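PDB 3BAL: acetylacetone-cleaving enzyme from Acinetobacter johnsonii, which cleaves acetylacetone with molecular oxygen to methylglyoxal and acetate, using one iron cation in each subunit of a homotetramer. Local coordinates for residues M77-G82 against G96-G101; L123-D128 against A134-A139. All coordinates share one frame; numbering follows the deposited sequence.

Interaction 1: residues M77-G82 against G96-G101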
loop_
_atom_site.group_PDB
_atom_site.type_symbol
_atom_site.label_atom_id
_atom_site.label_comp_id
_atom_site.label_asym_id
_atom_site.label_seq_id
_atom_site.Cartn_x
_atom_site.Cartn_y
_atom_site.Cartn_z
ATOM N N MET A 77 -14.787 23.034 -0.282
ATOM C CA MET A 77 -15.234 21.818 -0.973
ATOM C C MET A 77 -16.280 21.024 -0.170
ATOM O O MET A 77 -16.038 20.672 0.982
ATOM C CB MET A 77 -14.018 20.925 -1.277
ATOM C CG MET A 77 -14.345 19.575 -1.908
ATOM S SD MET A 77 -12.859 18.668 -2.376
ATOM C CE MET A 77 -12.268 18.179 -0.756
ATOM N N GLU A 78 -17.435 20.757 -0.782
ATOM C CA GLU A 78 -18.510 20.000 -0.133
ATOM C C GLU A 78 -18.411 18.530 -0.525
ATOM O O GLU A 78 -18.703 18.165 -1.660
ATOM C CB GLU A 78 -19.884 20.547 -0.543
ATOM C CG GLU A 78 -20.282 21.860 0.131
ATOM C CD GLU A 78 -21.461 22.544 -0.557
ATOM O OE1 GLU A 78 -22.252 21.851 -1.228
ATOM O OE2 GLU A 78 -21.604 23.776 -0.421
ATOM N N VAL A 79 -17.991 17.696 0.424
ATOM C CA VAL A 79 -17.829 16.262 0.195
ATOM C C VAL A 79 -18.928 15.467 0.888
ATOM O O VAL A 79 -19.304 15.761 2.025
ATOM C CB VAL A 79 -16.475 15.754 0.734
ATOM C CG1 VAL A 79 -16.181 14.375 0.176
ATOM C CG2 VAL A 79 -15.368 16.726 0.380
ATOM N N ARG A 80 -19.429 14.446 0.200
ATOM C CA ARG A 80 -20.489 13.601 0.737
ATOM C C ARG A 80 -21.722 14.414 1.129
ATOM O O ARG A 80 -22.363 14.143 2.146
ATOM C CB ARG A 80 -19.960 12.801 1.933
ATOM C CG ARG A 80 -19.031 11.673 1.511
ATOM C CD ARG A 80 -18.351 10.979 2.682
ATOM N NE ARG A 80 -17.232 11.747 3.216
ATOM C CZ ARG A 80 -17.293 12.523 4.292
ATOM N NH1 ARG A 80 -18.429 12.640 4.969
ATOM N NH2 ARG A 80 -16.215 13.190 4.687
ATOM N N GLY A 81 -22.044 15.415 0.313
ATOM C CA GLY A 81 -23.210 16.237 0.578
ATOM C C GLY A 81 -22.960 17.514 1.362
ATOM O O GLY A 81 -23.869 18.325 1.527
ATOM N N GLY A 82 -21.737 17.697 1.843
ATOM C CA GLY A 82 -21.419 18.889 2.607
ATOM C C GLY A 82 -21.948 18.825 4.030
ATOM O O GLY A 82 -22.742 17.950 4.364
ATOM N N GLY A 96 -8.200 15.943 4.364
ATOM C CA GLY A 96 -9.287 14.983 4.451
ATOM C C GLY A 96 -8.869 13.567 4.091
ATOM O O GLY A 96 -7.995 13.361 3.239
ATOM N N PHE A 97 -9.478 12.590 4.756
ATOM C CA PHE A 97 -9.209 11.181 4.481
ATOM C C PHE A 97 -10.541 10.574 4.053
ATOM O O PHE A 97 -11.480 10.496 4.847
ATOM C CB PHE A 97 -8.686 10.455 5.735
ATOM C CG PHE A 97 -8.470 8.964 5.542
ATOM C CD1 PHE A 97 -7.346 8.482 4.877
ATOM C CD2 PHE A 97 -9.401 8.046 6.024
ATOM C CE1 PHE A 97 -7.153 7.107 4.695
ATOM C CE2 PHE A 97 -9.220 6.670 5.846
ATOM C CZ PHE A 97 -8.095 6.201 5.184
ATOM N N GLU A 98 -10.623 10.175 2.785
ATOM C CA GLU A 98 -11.827 9.561 2.234
ATOM C C GLU A 98 -11.468 8.097 1.989
ATOM O O GLU A 98 -10.662 7.774 1.123
ATOM C CB GLU A 98 -12.226 10.267 0.935
ATOM C CG GLU A 98 -12.632 11.742 1.116
ATOM C CD GLU A 98 -13.938 11.917 1.886
ATOM O OE1 GLU A 98 -14.895 11.150 1.626
ATOM O OE2 GLU A 98 -14.021 12.828 2.739
ATOM N N SER A 99 -12.073 7.220 2.777
ATOM C CA SER A 99 -11.789 5.795 2.730
ATOM C C SER A 99 -12.370 4.990 1.582
ATOM O O SER A 99 -13.255 5.443 0.857
ATOM C CB SER A 99 -12.250 5.161 4.035
ATOM O OG SER A 99 -13.637 5.393 4.196
ATOM N N SER A 100 -11.851 3.773 1.453
ATOM C CA SER A 100 -12.284 2.815 0.450
ATOM C C SER A 100 -13.792 2.614 0.603
ATOM O O SER A 100 -14.274 2.286 1.693
ATOM C CB SER A 100 -11.544 1.491 0.663
ATOM O OG SER A 100 -12.149 0.434 -0.053
ATOM N N GLY A 101 -14.534 2.826 -0.483
ATOM C CA GLY A 101 -15.980 2.671 -0.440
ATOM C C GLY A 101 -16.737 3.990 -0.411
ATOM O O GLY A 101 -17.948 4.012 -0.633
#

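Interaction 2: residues L123-D128 against A134-A139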
loop_
_atom_site.group_PDB
_atom_site.type_symbol
_atom_site.label_atom_id
_atom_site.label_comp_id
_atom_site.label_asym_id
_atom_site.label_seq_id
_atom_site.Cartn_x
_atom_site.Cartn_y
_atom_site.Cartn_z
ATOM N N LEU A 123 -11.171 5.153 -9.341
ATOM C CA LEU A 123 -12.381 5.870 -8.974
ATOM C C LEU A 123 -13.412 5.312 -9.945
ATOM O O LEU A 123 -13.267 5.455 -11.160
ATOM C CB LEU A 123 -12.233 7.374 -9.195
ATOM C CG LEU A 123 -11.137 8.083 -8.407
ATOM C CD1 LEU A 123 -11.376 9.579 -8.501
ATOM C CD2 LEU A 123 -11.141 7.637 -6.951
ATOM N N ASN A 124 -14.433 4.654 -9.413
ATOM C CA ASN A 124 -15.458 4.074 -10.260
ATOM C C ASN A 124 -16.636 5.012 -10.468
ATOM O O ASN A 124 -17.415 5.267 -9.548
ATOM C CB ASN A 124 -15.949 2.749 -9.671
ATOM C CG ASN A 124 -14.877 1.671 -9.685
ATOM O OD1 ASN A 124 -13.942 1.715 -10.485
ATOM N ND2 ASN A 124 -15.019 0.687 -8.805
ATOM N N PHE A 125 -16.758 5.542 -11.679
ATOM C CA PHE A 125 -17.864 6.442 -11.976
ATOM C C PHE A 125 -19.080 5.588 -12.296
ATOM O O PHE A 125 -18.981 4.625 -13.048
ATOM C CB PHE A 125 -17.489 7.379 -13.125
ATOM C CG PHE A 125 -16.437 8.392 -12.743
ATOM C CD1 PHE A 125 -15.084 8.056 -12.768
ATOM C CD2 PHE A 125 -16.805 9.666 -12.302
ATOM C CE1 PHE A 125 -14.109 8.967 -12.354
ATOM C CE2 PHE A 125 -15.838 10.586 -11.884
ATOM C CZ PHE A 125 -14.487 10.234 -11.912
ATOM N N ILE A 126 -20.218 5.944 -11.703
ATOM C CA ILE A 126 -21.461 5.177 -11.842
ATOM C C ILE A 126 -22.646 5.918 -12.462
ATOM O O ILE A 126 -22.721 7.147 -12.391
ATOM C CB ILE A 126 -21.922 4.658 -10.454
ATOM C CG1 ILE A 126 -22.041 5.836 -9.470
ATOM C CG2 ILE A 126 -20.932 3.624 -9.932
ATOM C CD1 ILE A 126 -22.506 5.453 -8.050
ATOM N N ASP A 127 -23.575 5.166 -13.061
ATOM C CA ASP A 127 -24.770 5.774 -13.644
ATOM C C ASP A 127 -25.885 5.767 -12.592
ATOM O O ASP A 127 -25.649 5.368 -11.453
ATOM C CB ASP A 127 -25.210 5.056 -14.938
ATOM C CG ASP A 127 -25.688 3.633 -14.707
ATOM O OD1 ASP A 127 -26.079 3.285 -13.575
ATOM O OD2 ASP A 127 -25.694 2.857 -15.680
ATOM N N ASP A 128 -27.088 6.208 -12.966
ATOM C CA ASP A 128 -28.206 6.288 -12.017
ATOM C C ASP A 128 -28.765 4.964 -11.500
ATOM O O ASP A 128 -29.649 4.952 -10.634
ATOM C CB ASP A 128 -29.356 7.118 -12.604
ATOM C CG ASP A 128 -29.050 8.610 -12.633
ATOM O OD1 ASP A 128 -28.243 9.080 -11.801
ATOM O OD2 ASP A 128 -29.631 9.325 -13.476
ATOM N N ALA A 134 -17.191 3.509 -15.835
ATOM C CA ALA A 134 -15.757 3.712 -16.041
ATOM C C ALA A 134 -14.961 3.560 -14.744
ATOM O O ALA A 134 -15.301 4.158 -13.728
ATOM C CB ALA A 134 -15.499 5.090 -16.644
ATOM N N SER A 135 -13.908 2.749 -14.788
ATOM C CA SER A 135 -13.035 2.526 -13.634
ATOM C C SER A 135 -11.747 3.301 -13.916
ATOM O O SER A 135 -10.889 2.841 -14.666
ATOM C CB SER A 135 -12.733 1.032 -13.492
ATOM O OG SER A 135 -12.067 0.769 -12.273
ATOM N N ILE A 136 -11.611 4.476 -13.312
ATOM C CA ILE A 136 -10.447 5.322 -13.572
ATOM C C ILE A 136 -9.289 5.190 -12.574
ATOM O O ILE A 136 -9.340 5.731 -11.465
ATOM C CB ILE A 136 -10.891 6.811 -13.669
ATOM C CG1 ILE A 136 -12.039 6.947 -14.695
ATOM C CG2 ILE A 136 -9.712 7.697 -14.046
ATOM C CD1 ILE A 136 -11.697 6.534 -16.124
ATOM N N GLY A 137 -8.252 4.464 -12.992
ATOM C CA GLY A 137 -7.068 4.265 -12.167
ATOM C C GLY A 137 -5.890 5.042 -12.738
ATOM O O GLY A 137 -6.085 5.877 -13.628
ATOM N N TRP A 138 -4.675 4.778 -12.253
ATOM C CA TRP A 138 -3.486 5.496 -12.736
ATOM C C TRP A 138 -3.339 5.407 -14.259
ATOM O O TRP A 138 -2.999 6.392 -14.915
ATOM C CB TRP A 138 -2.197 4.972 -12.050
ATOM C CG TRP A 138 -1.778 3.579 -12.460
ATOM C CD1 TRP A 138 -2.143 2.400 -11.869
ATOM C CD2 TRP A 138 -1.005 3.224 -13.616
ATOM N NE1 TRP A 138 -1.654 1.334 -12.592
ATOM C CE2 TRP A 138 -0.954 1.811 -13.669
ATOM C CE3 TRP A 138 -0.357 3.963 -14.617
ATOM C CZ2 TRP A 138 -0.280 1.123 -14.686
ATOM C CZ3 TRP A 138 0.312 3.280 -15.630
ATOM C CH2 TRP A 138 0.343 1.873 -15.656
ATOM N N ALA A 139 -3.608 4.232 -14.820
ATOM C CA ALA A 139 -3.485 4.031 -16.257
ATOM C C ALA A 139 -4.470 4.894 -17.056
ATOM O O ALA A 139 -4.084 5.541 -18.029
ATOM C CB ALA A 139 -3.684 2.544 -16.595
#

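Interaction 1: residues M77-G82 against G96-G101
Arg80 and Glu98 form a two-pronged, side-on salt bridge inside the cupin jelly roll, where strands 76-79 and 94-98 belong to different sheets. Arg80 NE donates to Glu98 OE1 at 2.9 Å, and NH2 of the same arginine reaches Glu98 OE2 at 3.0 Å. Both hydrogen bonds are nearly straight, at 165° and 164°, and each oxygen offers its syn lone pair. Guanidinium and carboxylate planes lie only 11° apart, so the two bonds together fix the rotation of the carboxylate. Arginine suits the place because NE and one NH2 match the spacing of two carboxylate oxygens; its chain bends at chi3 to bring that edge round.

Glu98 OE1 is shared with NE2 of His104, one of the three histidines on the zinc ion, and the Glu98 side chain lies about 6 Å from the metal. Glu98 is thus a second-shell residue, positioned against the ligand His104, and Arg80 behind it holds its carboxylate in place.

The type I' turn from Val79 to Gly82, closed by Gly82 N to Val79 O at 3.1 Å, sends Arg80 toward Glu98. At the backbone angles of Gly81 a side chain would press on the carbonyl O of Arg80, so glycine suits the place. Beside the bridge, Val79 lays an apolar branch along the buried carboxylate: its CG1, anti to the backbone N, comes within 3.7 Å of Glu98 OE2.

Interaction 2: residues L123-D128 against A134-A139
Leu123 and Ile136 pair across an antiparallel beta hairpin of the cupin fold, formed by strands 123-126 and 132-136. They exchange two backbone hydrogen bonds, Leu123 N to Ile136 O and Ile136 N to Leu123 O, each 2.9 Å long. At the next hydrogen-bonded pair, Phe125 N binds Ala134 O at 2.9 Å, while the return bond from Ala134 N to Phe125 O is weak.

Leu123, Phe125, Ala134 and Ile136 share one face, as befits apolar residues. Phe125 meets Ile136 diagonally, its CE1 lying 3.7 Å from Ile136 CG1; chi1 of -53° on the isoleucine sets CG1 beside its own backbone N, from where it reaches the ring. Ala134 is small, and its carbonyl O lies at the Phe125 ring edge, near the ring plane. That ring also meets His62, a zinc ligand, and Phe28 edge-to-face.

On the other face the non-hydrogen-bonded pair is polar. Asn124 ND2 makes a weak hydrogen bond to Ser135 OG of a neighbouring subunit, while Ser135 OG here bonds to Asn124 ND2 of that subunit. Within the hairpin, Ser135 OG, anti to its main-chain nitrogen (chi1 -171°), donates to Asn124 OD1 at 2.8 Å, in the plane of the amide carbonyl.

Overall arrangement
Interaction 1 is complete before the chain reaches interaction 2; their centres are 16 Å apart and their nearest atoms about 8 Å, so they do not meet within the subunit. The zinc site relates them: Glu98 of interaction 1 bonds to the ligand His104, whereas Phe125 and Leu123 of interaction 2 lie against the ligands His62 and His64. Strand 57-64, which carries those two histidines, pairs with 103-104 and 123-126, so interaction 2 belongs to the ligand-bearing sheet, whereas Glu98 reaches His104 from edge strand 94-98 of the other sheet. Trp138 of interaction 2 hydrogen-bonds to Ser100, a residue of interaction 1, in another subunit, so the two contacts meet in the tetramer.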